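TarM (Staphylococcus aureus subsp. aureus 21178, PDB 4X7R) is a bacterial glycosyltransferase of the GT-B fold, with two Rossmann-like domains and a large antiparallel sheet inserted in the first. Local coordinates at residues Tyr30-Lys44 and Asp61-Phe73. The protein carries 1 engineered substitution. Sequence-based numbering, arbitrary orientation.
Sequences YDADIPADIVTFDYK and DRRTKMYNVFEYF
Parallel strands 36-40 and 66-68 pair here at one edge of the seven-stranded Rossmann-like sheet of a GT-B protein. Helix 47-56 makes the right-handed beta-alpha-beta crossover between them. I38 N donates to K65 O, Y67 N to I38 O and T40 N to Y67 O. Before the strands, the CB of R63 sits over the centre of the Y30 ring, 3.8 Å from its centroid, a CH-pi contact. The R63 chain runs on past the ring, against the direction of Y30, and lays a guanidinium face over Y30 CB. Its NH1 and NH2 both donate to D31 OD1, an end-on salt bridge, while NE and NH2 grip the D61 carboxylate side-on, which fixes its plane. D37 OD1 accepts from Y30 OH at 2.7 Å and from K65 N at 3.0 Å, the latter from above the carboxylate plane. After the strands, Y43 turns a ring edge to the face of F70, planes at 82°. F41 belongs to the glycan pocket and touches the bound SUS. N68 caps helix 69-78: OD1 accepts from E71 N, and weakly from F70 N. With CG anti to the backbone N (chi1 175°), its amide also reaches strand 36-40 and the loop beyond. N68 ND2 donates to T40 OG1 at 2.9 Å and to D42 O at 2.8 Å, both acceptors close to the amide plane.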
loop_
_atom_site.group_PDB
_atom_site.type_symbol
_atom_site.label_atom_id
_atom_site.label_comp_id
_atom_site.label_asym_id
_atom_site.label_seq_id
_atom_site.Cartn_x
_atom_site.Cartn_y
_atom_site.Cartn_z
ATOM N N TYR A 30 2.695 -15.520 -13.424
ATOM C CA TYR A 30 3.142 -16.859 -13.050
ATOM C C TYR A 30 2.324 -17.931 -13.778
ATOM O O TYR A 30 2.897 -18.917 -14.239
ATOM C CB TYR A 30 3.070 -17.057 -11.526
ATOM C CG TYR A 30 4.380 -16.782 -10.821
ATOM C CD1 TYR A 30 5.437 -17.689 -10.891
ATOM C CD2 TYR A 30 4.561 -15.627 -10.069
ATOM C CE1 TYR A 30 6.647 -17.441 -10.237
ATOM C CE2 TYR A 30 5.768 -15.369 -9.410
ATOM C CZ TYR A 30 6.804 -16.283 -9.492
ATOM O OH TYR A 30 8.001 -16.024 -8.876
ATOM N N ASP A 31 1.000 -17.729 -13.924
ATOM C CA ASP A 31 0.129 -18.680 -14.671
ATOM C C ASP A 31 0.474 -18.712 -16.167
ATOM O O ASP A 31 0.261 -19.719 -16.819
ATOM C CB ASP A 31 -1.357 -18.326 -14.468
ATOM C CG ASP A 31 -1.870 -18.679 -13.080
ATOM O OD1 ASP A 31 -1.113 -19.326 -12.304
ATOM O OD2 ASP A 31 -3.038 -18.370 -12.786
ATOM N N ALA A 32 1.012 -17.608 -16.702
ATOM C CA ALA A 32 1.422 -17.495 -18.102
ATOM C C ALA A 32 2.915 -17.873 -18.242
ATOM O O ALA A 32 3.513 -17.667 -19.301
ATOM C CB ALA A 32 1.152 -16.080 -18.608
ATOM N N ASP A 33 3.486 -18.473 -17.175
ATOM C CA ASP A 33 4.862 -18.941 -17.064
ATOM C C ASP A 33 5.930 -17.850 -17.112
ATOM O O ASP A 33 7.025 -18.057 -17.649
ATOM C CB ASP A 33 5.131 -20.166 -17.986
ATOM C CG ASP A 33 4.375 -21.415 -17.551
ATOM O OD1 ASP A 33 4.598 -21.877 -16.397
ATOM O OD2 ASP A 33 3.553 -21.922 -18.347
ATOM N N ILE A 34 5.604 -16.665 -16.515
ATOM C CA ILE A 34 6.520 -15.540 -16.392
ATOM C C ILE A 34 6.674 -15.214 -14.896
ATOM O O ILE A 34 5.783 -14.573 -14.337
ATOM C CB ILE A 34 6.117 -14.253 -17.209
ATOM C CG1 ILE A 34 5.796 -14.575 -18.694
ATOM C CG2 ILE A 34 7.226 -13.203 -17.121
ATOM C CD1 ILE A 34 4.764 -13.629 -19.313
ATOM N N PRO A 35 7.767 -15.651 -14.220
ATOM C CA PRO A 35 7.956 -15.249 -12.809
ATOM C C PRO A 35 7.881 -13.729 -12.719
ATOM O O PRO A 35 8.470 -13.039 -13.556
ATOM C CB PRO A 35 9.358 -15.780 -12.450
ATOM C CG PRO A 35 9.596 -16.891 -13.440
ATOM C CD PRO A 35 8.909 -16.460 -14.711
ATOM N N ALA A 36 7.040 -13.228 -11.807
ATOM C CA ALA A 36 6.807 -11.811 -11.592
ATOM C C ALA A 36 6.835 -11.565 -10.107
ATOM O O ALA A 36 5.845 -11.813 -9.412
ATOM C CB ALA A 36 5.471 -11.388 -12.190
ATOM N N ASP A 37 7.995 -11.088 -9.613
ATOM C CA ASP A 37 8.229 -10.852 -8.189
ATOM C C ASP A 37 8.167 -9.406 -7.773
ATOM O O ASP A 37 8.192 -8.517 -8.621
ATOM C CB ASP A 37 9.512 -11.556 -7.738
ATOM C CG ASP A 37 9.470 -13.059 -8.038
ATOM O OD1 ASP A 37 8.506 -13.731 -7.591
ATOM O OD2 ASP A 37 10.381 -13.552 -8.729
ATOM N N ILE A 38 8.023 -9.164 -6.459
ATOM C CA ILE A 38 7.885 -7.817 -5.913
ATOM C C ILE A 38 9.189 -7.368 -5.276
ATOM O O ILE A 38 9.804 -8.139 -4.545
ATOM C CB ILE A 38 6.665 -7.755 -4.959
ATOM C CG1 ILE A 38 5.337 -8.168 -5.755
ATOM C CG2 ILE A 38 6.545 -6.356 -4.302
ATOM C CD1 ILE A 38 4.022 -8.236 -4.960
ATOM N N VAL A 39 9.632 -6.141 -5.592
ATOM C CA VAL A 39 10.844 -5.530 -5.005
ATOM C C VAL A 39 10.388 -4.368 -4.114
ATOM O O VAL A 39 9.690 -3.478 -4.599
ATOM C CB VAL A 39 11.855 -5.045 -6.071
ATOM C CG1 VAL A 39 13.137 -4.510 -5.411
ATOM C CG2 VAL A 39 12.159 -6.147 -7.093
ATOM N N THR A 40 10.751 -4.400 -2.817
ATOM C CA THR A 40 10.444 -3.351 -1.840
ATOM C C THR A 40 11.735 -2.684 -1.357
ATOM O O THR A 40 12.819 -3.248 -1.531
ATOM C CB THR A 40 9.546 -3.850 -0.711
ATOM O OG1 THR A 40 10.245 -4.844 0.054
ATOM C CG2 THR A 40 8.203 -4.370 -1.217
ATOM N N PHE A 41 11.617 -1.468 -0.769
ATOM C CA PHE A 41 12.767 -0.671 -0.355
ATOM C C PHE A 41 12.721 -0.211 1.096
ATOM O O PHE A 41 13.684 0.370 1.563
ATOM C CB PHE A 41 12.963 0.530 -1.330
ATOM C CG PHE A 41 13.054 0.108 -2.786
ATOM C CD1 PHE A 41 14.245 -0.380 -3.314
ATOM C CD2 PHE A 41 11.940 0.198 -3.626
ATOM C CE1 PHE A 41 14.324 -0.795 -4.654
ATOM C CE2 PHE A 41 12.014 -0.224 -4.957
ATOM C CZ PHE A 41 13.205 -0.727 -5.464
ATOM N N ASP A 42 11.648 -0.500 1.830
ATOM C CA ASP A 42 11.579 -0.074 3.220
ATOM C C ASP A 42 12.299 -1.066 4.143
ATOM O O ASP A 42 12.621 -2.201 3.759
ATOM C CB ASP A 42 10.100 0.037 3.664
ATOM C CG ASP A 42 9.415 -1.314 3.700
ATOM O OD1 ASP A 42 9.619 -2.108 2.756
ATOM O OD2 ASP A 42 8.658 -1.570 4.659
ATOM N N TYR A 43 12.432 -0.656 5.396
ATOM C CA TYR A 43 13.034 -1.441 6.440
ATOM C C TYR A 43 11.945 -1.883 7.403
ATOM O O TYR A 43 11.206 -1.056 7.937
ATOM C CB TYR A 43 14.110 -0.612 7.205
ATOM C CG TYR A 43 14.686 -1.419 8.347
ATOM C CD1 TYR A 43 15.606 -2.437 8.109
ATOM C CD2 TYR A 43 14.220 -1.248 9.649
ATOM C CE1 TYR A 43 16.100 -3.218 9.151
ATOM C CE2 TYR A 43 14.687 -2.036 10.695
ATOM C CZ TYR A 43 15.639 -3.009 10.445
ATOM O OH TYR A 43 16.061 -3.813 11.472
ATOM N N LYS A 44 11.863 -3.176 7.643
ATOM C CA LYS A 44 10.988 -3.748 8.669
ATOM C C LYS A 44 11.851 -4.759 9.409
ATOM O O LYS A 44 12.664 -5.435 8.781
ATOM C CB LYS A 44 9.761 -4.466 8.069
ATOM C CG LYS A 44 8.657 -3.526 7.610
ATOM C CD LYS A 44 7.359 -4.304 7.327
ATOM C CE LYS A 44 6.237 -3.376 6.892
ATOM N NZ LYS A 44 6.385 -2.951 5.475
ATOM N N ASP A 61 0.026 -14.465 -3.692
ATOM C CA ASP A 61 0.189 -15.823 -4.243
ATOM C C ASP A 61 1.436 -16.448 -3.610
ATOM O O ASP A 61 2.432 -15.756 -3.397
ATOM C CB ASP A 61 0.352 -15.747 -5.776
ATOM C CG ASP A 61 0.283 -17.080 -6.494
ATOM O OD1 ASP A 61 1.309 -17.778 -6.536
ATOM O OD2 ASP A 61 -0.775 -17.378 -7.094
ATOM N N ARG A 62 1.382 -17.752 -3.340
ATOM C CA ARG A 62 2.473 -18.530 -2.738
ATOM C C ARG A 62 3.775 -18.429 -3.551
ATOM O O ARG A 62 4.851 -18.476 -2.963
ATOM C CB ARG A 62 2.070 -20.008 -2.609
ATOM C CG ARG A 62 0.728 -20.250 -1.924
ATOM C CD ARG A 62 -0.038 -21.356 -2.610
ATOM N NE ARG A 62 -0.406 -21.006 -3.984
ATOM C CZ ARG A 62 -0.308 -21.835 -5.019
ATOM N NH1 ARG A 62 0.152 -23.070 -4.849
ATOM N NH2 ARG A 62 -0.657 -21.433 -6.232
ATOM N N ARG A 63 3.665 -18.293 -4.898
ATOM C CA ARG A 63 4.806 -18.223 -5.824
ATOM C C ARG A 63 5.482 -16.836 -5.811
ATOM O O ARG A 63 6.656 -16.721 -6.158
ATOM C CB ARG A 63 4.348 -18.579 -7.250
ATOM C CG ARG A 63 3.910 -20.050 -7.414
ATOM C CD ARG A 63 3.107 -20.253 -8.680
ATOM N NE ARG A 63 1.871 -19.450 -8.697
ATOM C CZ ARG A 63 1.013 -19.400 -9.716
ATOM N NH1 ARG A 63 1.243 -20.099 -10.823
ATOM N NH2 ARG A 63 -0.072 -18.641 -9.642
ATOM N N THR A 64 4.746 -15.782 -5.416
ATOM C CA THR A 64 5.322 -14.440 -5.387
ATOM C C THR A 64 6.408 -14.309 -4.313
ATOM O O THR A 64 6.163 -14.551 -3.126
ATOM C CB THR A 64 4.263 -13.365 -5.225
ATOM O OG1 THR A 64 3.177 -13.629 -6.105
ATOM C CG2 THR A 64 4.822 -11.951 -5.436
ATOM N N LYS A 65 7.597 -13.900 -4.741
ATOM C CA LYS A 65 8.701 -13.598 -3.850
ATOM C C LYS A 65 8.691 -12.101 -3.614
ATOM O O LYS A 65 8.281 -11.325 -4.490
ATOM C CB LYS A 65 10.054 -13.951 -4.505
ATOM C CG LYS A 65 10.282 -15.436 -4.775
ATOM C CD LYS A 65 11.630 -15.673 -5.451
ATOM C CE LYS A 65 11.649 -16.930 -6.308
ATOM N NZ LYS A 65 11.066 -16.693 -7.671
ATOM N N MET A 66 9.171 -11.691 -2.440
ATOM C CA MET A 66 9.458 -10.298 -2.174
ATOM C C MET A 66 10.950 -10.164 -2.003
ATOM O O MET A 66 11.533 -10.775 -1.104
ATOM C CB MET A 66 8.702 -9.694 -0.993
ATOM C CG MET A 66 8.908 -8.178 -0.907
ATOM S SD MET A 66 8.698 -7.434 0.737
ATOM C CE MET A 66 10.011 -8.385 1.681
ATOM N N TYR A 67 11.577 -9.391 -2.882
ATOM C CA TYR A 67 12.990 -9.024 -2.766
ATOM C C TYR A 67 13.006 -7.654 -2.055
ATOM O O TYR A 67 12.302 -6.747 -2.472
ATOM C CB TYR A 67 13.634 -8.880 -4.139
ATOM C CG TYR A 67 13.706 -10.179 -4.894
ATOM C CD1 TYR A 67 14.659 -11.149 -4.567
ATOM C CD2 TYR A 67 12.848 -10.436 -5.964
ATOM C CE1 TYR A 67 14.754 -12.346 -5.291
ATOM C CE2 TYR A 67 12.936 -11.625 -6.692
ATOM C CZ TYR A 67 13.876 -12.583 -6.341
ATOM O OH TYR A 67 13.970 -13.742 -7.057
ATOM N N ASN A 68 13.745 -7.528 -0.954
ATOM C CA ASN A 68 13.843 -6.283 -0.211
ATOM C C ASN A 68 15.337 -5.888 -0.078
ATOM O O ASN A 68 16.177 -6.752 0.150
ATOM C CB ASN A 68 13.135 -6.403 1.138
ATOM C CG ASN A 68 13.297 -5.177 2.011
ATOM O OD1 ASN A 68 14.239 -5.063 2.820
ATOM N ND2 ASN A 68 12.411 -4.211 1.825
ATOM N N VAL A 69 15.655 -4.603 -0.274
ATOM C CA VAL A 69 17.028 -4.056 -0.228
ATOM C C VAL A 69 17.759 -4.377 1.096
ATOM O O VAL A 69 18.895 -4.807 1.044
ATOM C CB VAL A 69 17.086 -2.534 -0.610
ATOM C CG1 VAL A 69 16.269 -1.669 0.353
ATOM C CG2 VAL A 69 18.533 -2.036 -0.700
ATOM N N PHE A 70 17.119 -4.148 2.267
ATOM C CA PHE A 70 17.732 -4.442 3.571
ATOM C C PHE A 70 17.867 -5.928 3.785
ATOM O O PHE A 70 18.926 -6.366 4.225
ATOM C CB PHE A 70 17.014 -3.737 4.734
ATOM C CG PHE A 70 17.065 -2.241 4.544
ATOM C CD1 PHE A 70 18.274 -1.551 4.636
ATOM C CD2 PHE A 70 15.934 -1.541 4.128
ATOM C CE1 PHE A 70 18.336 -0.178 4.374
ATOM C CE2 PHE A 70 15.992 -0.162 3.885
ATOM C CZ PHE A 70 17.184 0.513 4.019
ATOM N N GLU A 71 16.845 -6.715 3.375
ATOM C CA GLU A 71 16.863 -8.188 3.489
ATOM C C GLU A 71 17.993 -8.823 2.699
ATOM O O GLU A 71 18.584 -9.777 3.172
ATOM C CB GLU A 71 15.513 -8.806 3.058
ATOM C CG GLU A 71 14.384 -8.487 4.024
ATOM C CD GLU A 71 14.458 -9.141 5.392
ATOM O OE1 GLU A 71 14.892 -10.313 5.473
ATOM O OE2 GLU A 71 14.056 -8.487 6.380
ATOM N N TYR A 72 18.287 -8.295 1.507
ATOM C CA TYR A 72 19.361 -8.773 0.640
ATOM C C TYR A 72 20.728 -8.653 1.354
ATOM O O TYR A 72 21.491 -9.616 1.371
ATOM C CB TYR A 72 19.351 -7.962 -0.664
ATOM C CG TYR A 72 20.561 -8.160 -1.552
ATOM C CD1 TYR A 72 20.697 -9.305 -2.337
ATOM C CD2 TYR A 72 21.546 -7.182 -1.648
ATOM C CE1 TYR A 72 21.822 -9.500 -3.144
ATOM C CE2 TYR A 72 22.656 -7.351 -2.472
ATOM C CZ TYR A 72 22.790 -8.509 -3.224
ATOM O OH TYR A 72 23.880 -8.677 -4.042
ATOM N N PHE A 73 21.040 -7.465 1.936
ATOM C CA PHE A 73 22.324 -7.293 2.616
ATOM C C PHE A 73 22.341 -7.988 3.970
ATOM O O PHE A 73 23.399 -8.423 4.409
ATOM C CB PHE A 73 22.671 -5.802 2.760
ATOM C CG PHE A 73 22.882 -5.109 1.436
ATOM C CD1 PHE A 73 23.996 -5.396 0.652
ATOM C CD2 PHE A 73 21.950 -4.200 0.956
ATOM C CE1 PHE A 73 24.203 -4.738 -0.561
ATOM C CE2 PHE A 73 22.147 -3.558 -0.265
ATOM C CZ PHE A 73 23.273 -3.829 -1.013
HETATM O O HOH W 1 13.402 -4.710 5.576
#